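Local coordinates for type II restriction enzyme ngomi (Neisseria gonorrhoeae, PDB 1FIU), which recognises the double-stranded DNA sequence 5'-GCCGGC-3' and cleaves it after the first G, working as a magnesium-dependent homotetramer, at residues Glu8-Phe12 against Lys275-Asp279; Phe69-Cys73 against Ser185-Thr189; Ile216-Glu222 against Ile238-Phe244. One frame throughout, in Å; residues are numbered along the deposited sequence.

Contact 1 of 3, residues Glu8-Phe12 against Lys275-Asp279; sequences ERRIF and KDISD
Arg9 reaches out from its helix and takes hold of the Asp276 carboxylate side-on, one nitrogen to each oxygen. Arg9 NE donates to Asp276 OD2 over 2.9 Å. Arg9 NH2 bonds to Asp276 OD1, nearly straight at 167°. The guanidinium and carboxylate planes are turned 38° apart, so the salt bridge is twisted: OD1 lies in the guanidinium plane while OD2 is tilted from it. A long extended arginine suits the place, because with CG anti to the backbone N (chi1 -173°) and every later bond to NE also extended, it can span the gap between backbones. The carboxylate is held from its own side too. Asp276 OD2 takes the N-H of Ser278 from above its plane, closing an Asx turn, and on its anti lone pair the Ser278 hydroxyl, with OG 2.8 Å from OD2; three donors thus converge on one oxygen and should stabilise its negative charge. Beside this polar grip, the flat Phe12 ring offers a face to branched Ile277, whose CG1 lies over it, 4.3 Å from the centroid, while CG2 touches the aliphatic part of Arg9. Glu248 gives Arg9 NH2 a second carboxylate. Phe12 and Ile277 also pack on helix 62-81, Tyr247 of helix 246-256 covers Arg9 and Asp276, and strand 274-276 pairs with strand 240-243.

Contact 2 of 3, residues Phe69-Cys73 against Ser185-Thr189; sequences FEAIC and SCKWT. With MG (magnesium ion), chain Q; ACY (acetic acid), chain R; nucleotides of chain D.
The metal site of this PDDEXK-clan nuclease lies where helix 62-81 crosses the end of strand 179-187, and Phe69, Glu70 and Cys73 of the helix meet Cys186 and Trp188 here. Cys186 O binds a magnesium ion at 2.2 Å, a task of the backbone, which lets the side chain turn inward to the helix. Cys186 CB lies 3.9 Å from Phe69 CD2, and Cys186 SG rests 3.9 Å from Cys73 CB. Small cysteines, with thiols that pack much as apolar groups do, fit this close approach. Phe69 is the broad surface of the contact: Trp188 brings the CE3 edge of its six-membered ring over one face, 3.6 Å from Phe69 CD1, in an offset edge-to-face pair with planes at 63°, while Cys73 SG covers the opposite face. Trp188 points CG anti to its own nitrogen (chi1 173°), which carries the indole across to Phe69; Trp188 N donates almost straight, at 176°, to OP1 of DC2 of chain D, 2.7 Å away. Glu70 accepts at OE2 from a magnesium-bound water, and Gln96 holds its other oxygen. Lys187 NZ, also held by Asn197, meets the second metal-bound water and the oxygen of an acetate, probably from the crystallisation liquor, that itself binds the magnesium ion. Asp140 and a DNA phosphate complete the shell of six. Helix 4-18 packs behind Ile72 and Cys73, Ile141 of strand 141-145 borders both cysteines, and Val219 of strand 215-220 lies against Phe69.

Contact 3 of 3, residues Ile216-Glu222 against Ile238-Phe244; sequences IVVVTAE and IDCVYHF
Tyr242 N donates to Val218 O at 2.8 Å, and the Tyr242 carbonyl receives Thr220 N; Phe244 N then bonds to Thr220 O, so the backbones are joined in the staggered pattern of parallel strands. The link from Val218 N to Cys240 O is weak. Before it, Asp239 closes the end of the pair: its N-H bonds to Ile216 O, while its carboxylate folds back and Asp239 OD2 takes Ile216 N at 2.9 Å, from above the carboxylate plane. The short aspartate suits this spot because its carboxylate can turn back to the backbone of Ile216, and OD1 makes a salt bridge with Arg209 of the second subunit. The strands belong to a beta-alpha-beta unit, with helix 225-232 between them, in the central sheet. Val218, Thr220 and Val241 stand on one face of the sheet, where their beta-branched side chains suit extended backbone and pack against their neighbours: Val218 CG2 lies 4.0 Å from Ile238 CG2. On the other face Val217 CG1 rests 3.7 Å from Tyr242 CE1, and the tyrosine hydroxyl is anchored by Asp283. Past the strands, Ala221 puts its CB over one face of the Phe244 ring, 3.7 Å from the centroid; its small side chain allows so near an approach. His243 NE2 donates to Glu222 O at 2.8 Å, the oxygen in the ring plane but the donor well above the carbonyl plane. His243 holds CG anti to its backbone N (chi1 -166°), which carries the imidazole toward Glu222. Thr220 OG1 accepts from Glu222 N in an ST turn, and Lys187 O anchors that same hydroxyl.

In the fold
From the N terminus, helix 4-18 supplies the first half of contact 1, whose partner arrives only with strand 274-276; this widest loop encloses the other two. Within it, contact 2 joins helix 62-81 to strand 179-187 and closes before contact 3 opens, so the pair stand in series, and contact 3 spans a short beta-alpha-beta connection. No two loops cross. All three reach one sheet: strand 179-187 lies beside 215-220, then 240-243, then 274-276. Ser185 O to Val219 N ties contacts 2 and 3, while Lys275 bonds to Val241 and His243 between contacts 1 and 3. Phe12 packs on Ile72 and Cys73, joining helix 4-18 to helix 62-81 and so contact 1 to contact 2.

Contact 1 of 3, residues Glu8-Phe12 against Lys275-Asp279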
loop_
_atom_site.group_PDB
_atom_site.type_symbol
_atom_site.label_atom_id
_atom_site.label_comp_id
_atom_site.label_asym_id
_atom_site.label_seq_id
_atom_site.Cartn_x
_atom_site.Cartn_y
_atom_site.Cartn_z
ATOM N N GLU I 8 -34.065 -11.090 14.554
ATOM C CA GLU I 8 -32.903 -10.438 15.162
ATOM C C GLU I 8 -32.733 -9.010 14.639
ATOM O O GLU I 8 -32.345 -8.120 15.380
ATOM C CB GLU I 8 -31.630 -11.223 14.862
ATOM C CG GLU I 8 -31.498 -12.523 15.630
ATOM C CD GLU I 8 -31.344 -12.313 17.125
ATOM O OE1 GLU I 8 -30.732 -11.298 17.532
ATOM O OE2 GLU I 8 -31.819 -13.177 17.894
ATOM N N ARG I 9 -32.996 -8.812 13.351
ATOM C CA ARG I 9 -32.876 -7.487 12.742
ATOM C C ARG I 9 -33.897 -6.544 13.375
ATOM O O ARG I 9 -33.595 -5.379 13.643
ATOM C CB ARG I 9 -33.103 -7.585 11.224
ATOM C CG ARG I 9 -32.829 -6.298 10.441
ATOM C CD ARG I 9 -33.142 -6.513 8.983
ATOM N NE ARG I 9 -32.762 -5.401 8.120
ATOM C CZ ARG I 9 -33.571 -4.398 7.776
ATOM N NH1 ARG I 9 -34.822 -4.355 8.225
ATOM N NH2 ARG I 9 -33.128 -3.449 6.966
ATOM N N ARG I 10 -35.096 -7.054 13.641
ATOM C CA ARG I 10 -36.118 -6.214 14.271
ATOM C C ARG I 10 -35.743 -5.880 15.706
ATOM O O ARG I 10 -35.966 -4.772 16.174
ATOM C CB ARG I 10 -37.485 -6.915 14.200
ATOM C CG ARG I 10 -37.914 -7.097 12.758
ATOM C CD ARG I 10 -39.298 -7.710 12.570
ATOM N NE ARG I 10 -39.580 -7.886 11.144
ATOM C CZ ARG I 10 -40.776 -8.181 10.644
ATOM N NH1 ARG I 10 -41.818 -8.335 11.452
ATOM N NH2 ARG I 10 -40.930 -8.327 9.332
ATOM N N ILE I 11 -35.149 -6.836 16.409
ATOM C CA ILE I 11 -34.718 -6.606 17.774
ATOM C C ILE I 11 -33.645 -5.516 17.790
ATOM O O ILE I 11 -33.611 -4.674 18.682
ATOM C CB ILE I 11 -34.170 -7.921 18.392
ATOM C CG1 ILE I 11 -35.338 -8.889 18.643
ATOM C CG2 ILE I 11 -33.396 -7.636 19.669
ATOM C CD1 ILE I 11 -34.906 -10.297 19.034
ATOM N N PHE I 12 -32.758 -5.552 16.800
ATOM C CA PHE I 12 -31.689 -4.568 16.656
ATOM C C PHE I 12 -32.322 -3.159 16.515
ATOM O O PHE I 12 -31.952 -2.220 17.217
ATOM C CB PHE I 12 -30.863 -4.981 15.423
ATOM C CG PHE I 12 -29.952 -3.914 14.872
ATOM C CD1 PHE I 12 -28.747 -3.594 15.495
ATOM C CD2 PHE I 12 -30.270 -3.291 13.672
ATOM C CE1 PHE I 12 -27.863 -2.664 14.932
ATOM C CE2 PHE I 12 -29.388 -2.352 13.088
ATOM C CZ PHE I 12 -28.189 -2.049 13.727
ATOM N N LYS I 275 -24.185 -3.583 1.791
ATOM C CA LYS I 275 -25.176 -4.612 2.067
ATOM C C LYS I 275 -26.014 -4.199 3.278
ATOM O O LYS I 275 -25.856 -3.093 3.792
ATOM C CB LYS I 275 -24.486 -5.959 2.347
ATOM C CG LYS I 275 -23.656 -6.497 1.171
ATOM C CD LYS I 275 -22.976 -7.824 1.541
ATOM C CE LYS I 275 -22.065 -8.341 0.415
ATOM N NZ LYS I 275 -21.678 -9.786 0.695
ATOM N N ASP I 276 -26.898 -5.087 3.727
ATOM C CA ASP I 276 -27.750 -4.797 4.875
ATOM C C ASP I 276 -27.100 -5.363 6.144
ATOM O O ASP I 276 -26.306 -6.302 6.056
ATOM C CB ASP I 276 -29.108 -5.485 4.725
ATOM C CG ASP I 276 -30.042 -5.172 5.876
ATOM O OD1 ASP I 276 -30.381 -3.984 6.055
ATOM O OD2 ASP I 276 -30.438 -6.097 6.600
ATOM N N ILE I 277 -27.461 -4.816 7.304
ATOM C CA ILE I 277 -26.921 -5.314 8.585
ATOM C C ILE I 277 -27.161 -6.846 8.692
ATOM O O ILE I 277 -26.323 -7.574 9.235
ATOM C CB ILE I 277 -27.595 -4.567 9.801
ATOM C CG1 ILE I 277 -27.065 -5.080 11.144
ATOM C CG2 ILE I 277 -29.106 -4.737 9.762
ATOM C CD1 ILE I 277 -25.637 -4.793 11.371
ATOM N N SER I 278 -28.277 -7.344 8.142
ATOM C CA SER I 278 -28.584 -8.779 8.219
ATOM C C SER I 278 -27.644 -9.674 7.400
ATOM O O SER I 278 -27.620 -10.892 7.579
ATOM C CB SER I 278 -30.062 -9.058 7.795
ATOM O OG SER I 278 -30.259 -8.885 6.409
ATOM N N ASP I 279 -26.883 -9.082 6.496
ATOM C CA ASP I 279 -25.933 -9.846 5.683
ATOM C C ASP I 279 -24.632 -10.072 6.456
ATOM O O ASP I 279 -23.849 -10.992 6.144
ATOM C CB ASP I 279 -25.607 -9.059 4.416
ATOM C CG ASP I 279 -26.780 -8.987 3.475
ATOM O OD1 ASP I 279 -27.256 -10.070 3.110
ATOM O OD2 ASP I 279 -27.215 -7.867 3.116
#

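Contact 2 of 3, residues Phe69-Cys73 against Ser185-Thr189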
loop_
_atom_site.group_PDB
_atom_site.type_symbol
_atom_site.label_atom_id
_atom_site.label_comp_id
_atom_site.label_asym_id
_atom_site.label_seq_id
_atom_site.Cartn_x
_atom_site.Cartn_y
_atom_site.Cartn_z
ATOM N N PHE I 69 -24.559 2.882 19.651
ATOM C CA PHE I 69 -24.666 2.208 18.361
ATOM C C PHE I 69 -23.657 1.051 18.328
ATOM O O PHE I 69 -23.967 -0.025 17.827
ATOM C CB PHE I 69 -24.414 3.209 17.204
ATOM C CG PHE I 69 -24.631 2.621 15.819
ATOM C CD1 PHE I 69 -25.856 2.050 15.458
ATOM C CD2 PHE I 69 -23.597 2.659 14.871
ATOM C CE1 PHE I 69 -26.058 1.528 14.188
ATOM C CE2 PHE I 69 -23.799 2.134 13.578
ATOM C CZ PHE I 69 -25.031 1.569 13.239
ATOM N N GLU I 70 -22.459 1.275 18.869
ATOM C CA GLU I 70 -21.461 0.216 18.898
ATOM C C GLU I 70 -21.994 -0.952 19.725
ATOM O O GLU I 70 -21.917 -2.104 19.319
ATOM C CB GLU I 70 -20.147 0.688 19.538
ATOM C CG GLU I 70 -19.327 1.662 18.713
ATOM C CD GLU I 70 -18.073 2.136 19.435
ATOM O OE1 GLU I 70 -17.796 1.636 20.552
ATOM O OE2 GLU I 70 -17.356 3.004 18.880
ATOM N N ALA I 71 -22.522 -0.641 20.907
ATOM C CA ALA I 71 -23.014 -1.696 21.789
ATOM C C ALA I 71 -24.145 -2.518 21.166
ATOM O O ALA I 71 -24.138 -3.747 21.210
ATOM C CB ALA I 71 -23.475 -1.088 23.120
ATOM N N ILE I 72 -25.119 -1.831 20.568
ATOM C CA ILE I 72 -26.250 -2.504 19.949
ATOM C C ILE I 72 -25.814 -3.325 18.722
ATOM O O ILE I 72 -26.327 -4.417 18.492
ATOM C CB ILE I 72 -27.334 -1.461 19.622
ATOM C CG1 ILE I 72 -27.891 -0.947 20.963
ATOM C CG2 ILE I 72 -28.417 -2.059 18.767
ATOM C CD1 ILE I 72 -28.782 0.298 20.873
ATOM N N CYS I 73 -24.867 -2.796 17.943
ATOM C CA CYS I 73 -24.345 -3.548 16.804
ATOM C C CYS I 73 -23.663 -4.822 17.304
ATOM O O CYS I 73 -23.845 -5.903 16.722
ATOM C CB CYS I 73 -23.333 -2.701 16.021
ATOM S SG CYS I 73 -24.120 -1.531 14.853
ATOM N N SER I 185 -15.975 -1.721 12.414
ATOM C CA SER I 185 -15.993 -0.305 12.714
ATOM C C SER I 185 -17.449 0.179 12.579
ATOM O O SER I 185 -18.147 -0.208 11.640
ATOM C CB SER I 185 -15.096 0.414 11.706
ATOM O OG SER I 185 -15.478 1.769 11.586
ATOM N N CYS I 186 -17.901 1.008 13.527
ATOM C CA CYS I 186 -19.274 1.543 13.500
ATOM C C CYS I 186 -19.254 3.060 13.344
ATOM O O CYS I 186 -18.400 3.740 13.908
ATOM C CB CYS I 186 -20.005 1.231 14.822
ATOM S SG CYS I 186 -20.197 -0.508 15.194
ATOM N N LYS I 187 -20.210 3.579 12.582
ATOM C CA LYS I 187 -20.346 5.025 12.417
ATOM C C LYS I 187 -21.845 5.330 12.419
ATOM O O LYS I 187 -22.551 4.946 11.493
ATOM C CB LYS I 187 -19.702 5.472 11.109
ATOM C CG LYS I 187 -18.193 5.217 11.116
ATOM C CD LYS I 187 -17.472 5.821 9.907
ATOM C CE LYS I 187 -15.944 5.688 10.050
ATOM N NZ LYS I 187 -15.469 6.350 11.307
ATOM N N TRP I 188 -22.334 5.984 13.476
ATOM C CA TRP I 188 -23.769 6.293 13.583
ATOM C C TRP I 188 -24.163 7.168 12.391
ATOM O O TRP I 188 -25.186 6.925 11.725
ATOM C CB TRP I 188 -24.031 6.993 14.923
ATOM C CG TRP I 188 -25.440 7.519 15.091
ATOM C CD1 TRP I 188 -25.799 8.816 15.303
ATOM C CD2 TRP I 188 -26.661 6.763 15.037
ATOM N NE1 TRP I 188 -27.174 8.922 15.378
ATOM C CE2 TRP I 188 -27.728 7.682 15.220
ATOM C CE3 TRP I 188 -26.956 5.407 14.846
ATOM C CZ2 TRP I 188 -29.073 7.280 15.214
ATOM C CZ3 TRP I 188 -28.289 5.006 14.838
ATOM C CH2 TRP I 188 -29.335 5.950 15.022
ATOM N N THR I 189 -23.348 8.188 12.142
ATOM C CA THR I 189 -23.525 9.053 10.964
ATOM C C THR I 189 -22.139 9.248 10.364
ATOM O O THR I 189 -21.124 8.938 10.996
ATOM C CB THR I 189 -24.077 10.450 11.309
ATOM O OG1 THR I 189 -23.153 11.132 12.153
ATOM C CG2 THR I 189 -25.444 10.326 12.003
HETATM MG MG MG Q . -16.472 4.164 14.935
HETATM C C ACY R . -13.948 3.583 13.199
HETATM O O ACY R . -15.212 3.925 13.018
HETATM O OXT ACY R . -13.399 3.339 14.285
HETATM C CH3 ACY R . -13.109 3.468 11.937
ATOM P P DC D 2 -19.690 7.825 15.653
ATOM O OP1 DC D 2 -20.734 6.797 15.533
ATOM O OP2 DC D 2 -18.640 7.947 14.602
ATOM O "O5'" DC D 2 -20.388 9.252 15.736
ATOM C "C5'" DC D 2 -21.398 9.475 16.705
ATOM C "C4'" DC D 2 -21.898 10.900 16.639
ATOM O "O4'" DC D 2 -20.846 11.824 16.983
ATOM C "C3'" DC D 2 -22.478 11.354 15.294
ATOM O "O3'" DC D 2 -23.807 11.856 15.594
ATOM C "C2'" DC D 2 -21.432 12.327 14.756
ATOM C "C1'" DC D 2 -20.732 12.851 16.000
ATOM N N1 DC D 2 -19.299 13.135 15.819
ATOM C C2 DC D 2 -18.831 14.458 15.958
ATOM O O2 DC D 2 -19.650 15.360 16.317
ATOM N N3 DC D 2 -17.514 14.729 15.714
ATOM C C4 DC D 2 -16.669 13.727 15.372
ATOM N N4 DC D 2 -15.372 14.037 15.117
ATOM C C5 DC D 2 -17.109 12.376 15.280
ATOM C C6 DC D 2 -18.424 12.119 15.503
ATOM P P DG D 3 -24.463 13.121 14.826
ATOM O OP1 DG D 3 -25.827 13.143 15.391
ATOM O OP2 DG D 3 -24.289 13.093 13.340
ATOM O "O5'" DG D 3 -23.645 14.378 15.340
ATOM C "C5'" DG D 3 -23.890 14.969 16.610
ATOM C "C4'" DG D 3 -24.105 16.457 16.446
ATOM O "O4'" DG D 3 -22.885 17.093 16.009
ATOM C "C3'" DG D 3 -25.161 16.833 15.411
ATOM O "O3'" DG D 3 -25.890 17.958 15.908
ATOM C "C2'" DG D 3 -24.357 17.105 14.149
ATOM C "C1'" DG D 3 -22.996 17.553 14.665
ATOM N N9 DG D 3 -21.884 16.977 13.910
ATOM C C8 DG D 3 -21.862 15.766 13.257
ATOM N N7 DG D 3 -20.725 15.524 12.653
ATOM C C5 DG D 3 -19.943 16.637 12.938
ATOM C C6 DG D 3 -18.606 16.946 12.568
ATOM O O6 DG D 3 -17.811 16.258 11.924
ATOM N N1 DG D 3 -18.215 18.195 13.045
ATOM C C2 DG D 3 -19.009 19.030 13.822
ATOM N N2 DG D 3 -18.463 20.199 14.203
ATOM N N3 DG D 3 -20.240 18.738 14.193
ATOM C C4 DG D 3 -20.648 17.545 13.710
HETATM O O HOH W 1 -17.885 4.255 16.658
HETATM O O HOH W 2 -16.787 6.144 14.136
#

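Contact 3 of 3, residues Ile216-Glu222 against Ile238-Phe244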
loop_
_atom_site.group_PDB
_atom_site.type_symbol
_atom_site.label_atom_id
_atom_site.label_comp_id
_atom_site.label_asym_id
_atom_site.label_seq_id
_atom_site.Cartn_x
_atom_site.Cartn_y
_atom_site.Cartn_z
ATOM N N ILE I 216 -12.667 -7.016 7.732
ATOM C CA ILE I 216 -12.560 -5.581 8.030
ATOM C C ILE I 216 -13.831 -4.986 7.419
ATOM O O ILE I 216 -13.952 -4.887 6.181
ATOM C CB ILE I 216 -11.303 -4.935 7.382
ATOM C CG1 ILE I 216 -10.020 -5.604 7.929
ATOM C CG2 ILE I 216 -11.242 -3.436 7.729
ATOM C CD1 ILE I 216 -8.752 -5.119 7.278
ATOM N N VAL I 217 -14.776 -4.604 8.276
ATOM C CA VAL I 217 -16.055 -4.077 7.772
ATOM C C VAL I 217 -16.475 -2.825 8.521
ATOM O O VAL I 217 -15.932 -2.502 9.574
ATOM C CB VAL I 217 -17.169 -5.133 7.919
ATOM C CG1 VAL I 217 -16.800 -6.401 7.136
ATOM C CG2 VAL I 217 -17.389 -5.453 9.437
ATOM N N VAL I 218 -17.441 -2.111 7.955
ATOM C CA VAL I 218 -17.959 -0.901 8.582
ATOM C C VAL I 218 -19.473 -1.026 8.623
ATOM O O VAL I 218 -20.071 -1.477 7.656
ATOM C CB VAL I 218 -17.624 0.362 7.755
ATOM C CG1 VAL I 218 -18.243 1.577 8.416
ATOM C CG2 VAL I 218 -16.110 0.525 7.627
ATOM N N VAL I 219 -20.082 -0.661 9.752
ATOM C CA VAL I 219 -21.557 -0.686 9.865
ATOM C C VAL I 219 -21.956 0.768 10.115
ATOM O O VAL I 219 -21.354 1.445 10.935
ATOM C CB VAL I 219 -22.030 -1.549 11.066
ATOM C CG1 VAL I 219 -23.581 -1.431 11.216
ATOM C CG2 VAL I 219 -21.627 -3.014 10.837
ATOM N N THR I 220 -22.978 1.251 9.414
ATOM C CA THR I 220 -23.357 2.648 9.574
ATOM C C THR I 220 -24.863 2.883 9.535
ATOM O O THR I 220 -25.610 2.091 8.954
ATOM C CB THR I 220 -22.668 3.506 8.451
ATOM O OG1 THR I 220 -22.848 4.902 8.723
ATOM C CG2 THR I 220 -23.253 3.170 7.070
ATOM N N ALA I 221 -25.303 3.972 10.176
ATOM C CA ALA I 221 -26.715 4.336 10.123
ATOM C C ALA I 221 -26.847 5.631 9.316
ATOM O O ALA I 221 -27.899 6.265 9.332
ATOM C CB ALA I 221 -27.297 4.512 11.517
ATOM N N GLU I 222 -25.788 6.018 8.603
ATOM C CA GLU I 222 -25.844 7.241 7.775
ATOM C C GLU I 222 -26.971 7.097 6.741
ATOM O O GLU I 222 -27.022 6.118 5.984
ATOM C CB GLU I 222 -24.488 7.466 7.083
ATOM C CG GLU I 222 -24.530 8.536 5.968
ATOM C CD GLU I 222 -25.019 9.883 6.478
ATOM O OE1 GLU I 222 -25.717 10.580 5.707
ATOM O OE2 GLU I 222 -24.704 10.256 7.634
ATOM N N ILE I 238 -11.293 -1.607 3.129
ATOM C CA ILE I 238 -12.558 -2.062 3.678
ATOM C C ILE I 238 -13.158 -3.193 2.852
ATOM O O ILE I 238 -13.355 -3.057 1.622
ATOM C CB ILE I 238 -13.554 -0.855 3.715
ATOM C CG1 ILE I 238 -12.927 0.309 4.489
ATOM C CG2 ILE I 238 -14.897 -1.263 4.298
ATOM C CD1 ILE I 238 -12.473 -0.007 5.860
ATOM N N ASP I 239 -13.469 -4.310 3.507
ATOM C CA ASP I 239 -14.051 -5.448 2.788
ATOM C C ASP I 239 -15.423 -5.119 2.197
ATOM O O ASP I 239 -15.702 -5.441 1.038
ATOM C CB ASP I 239 -14.245 -6.662 3.708
ATOM C CG ASP I 239 -12.932 -7.218 4.265
ATOM O OD1 ASP I 239 -11.851 -6.742 3.895
ATOM O OD2 ASP I 239 -13.021 -8.139 5.089
ATOM N N CYS I 240 -16.282 -4.531 3.026
ATOM C CA CYS I 240 -17.649 -4.187 2.638
ATOM C C CYS I 240 -18.263 -3.304 3.728
ATOM O O CYS I 240 -17.818 -3.330 4.876
ATOM C CB CYS I 240 -18.477 -5.466 2.495
ATOM S SG CYS I 240 -20.093 -5.201 1.625
ATOM N N VAL I 241 -19.277 -2.516 3.363
ATOM C CA VAL I 241 -19.977 -1.661 4.321
ATOM C C VAL I 241 -21.384 -2.223 4.493
ATOM O O VAL I 241 -21.978 -2.747 3.546
ATOM C CB VAL I 241 -20.028 -0.195 3.806
ATOM C CG1 VAL I 241 -20.905 0.688 4.705
ATOM C CG2 VAL I 241 -18.623 0.376 3.794
ATOM N N TYR I 242 -21.918 -2.132 5.704
ATOM C CA TYR I 242 -23.247 -2.662 5.992
ATOM C C TYR I 242 -24.123 -1.554 6.563
ATOM O O TYR I 242 -23.717 -0.878 7.495
ATOM C CB TYR I 242 -23.135 -3.809 7.003
ATOM C CG TYR I 242 -22.333 -4.964 6.436
ATOM C CD1 TYR I 242 -20.937 -4.899 6.360
ATOM C CD2 TYR I 242 -22.978 -6.098 5.933
ATOM C CE1 TYR I 242 -20.188 -5.955 5.782
ATOM C CE2 TYR I 242 -22.241 -7.156 5.357
ATOM C CZ TYR I 242 -20.845 -7.070 5.286
ATOM O OH TYR I 242 -20.141 -8.101 4.697
ATOM N N HIS I 243 -25.314 -1.372 5.980
ATOM C CA HIS I 243 -26.229 -0.320 6.401
ATOM C C HIS I 243 -27.223 -0.857 7.431
ATOM O O HIS I 243 -27.747 -1.972 7.280
ATOM C CB HIS I 243 -26.997 0.234 5.175
ATOM C CG HIS I 243 -27.701 1.534 5.445
ATOM N ND1 HIS I 243 -29.028 1.607 5.811
ATOM C CD2 HIS I 243 -27.230 2.803 5.483
ATOM C CE1 HIS I 243 -29.344 2.869 6.070
ATOM N NE2 HIS I 243 -28.270 3.616 5.877
ATOM N N PHE I 244 -27.502 -0.048 8.452
ATOM C CA PHE I 244 -28.404 -0.464 9.517
ATOM C C PHE I 244 -29.849 -0.705 9.089
ATOM O O PHE I 244 -30.597 -1.389 9.793
ATOM C CB PHE I 244 -28.365 0.542 10.689
ATOM C CG PHE I 244 -29.424 1.621 10.626
ATOM C CD1 PHE I 244 -30.344 1.757 11.664
ATOM C CD2 PHE I 244 -29.476 2.529 9.555
ATOM C CE1 PHE I 244 -31.293 2.786 11.650
ATOM C CE2 PHE I 244 -30.430 3.562 9.541
ATOM C CZ PHE I 244 -31.329 3.684 10.587
#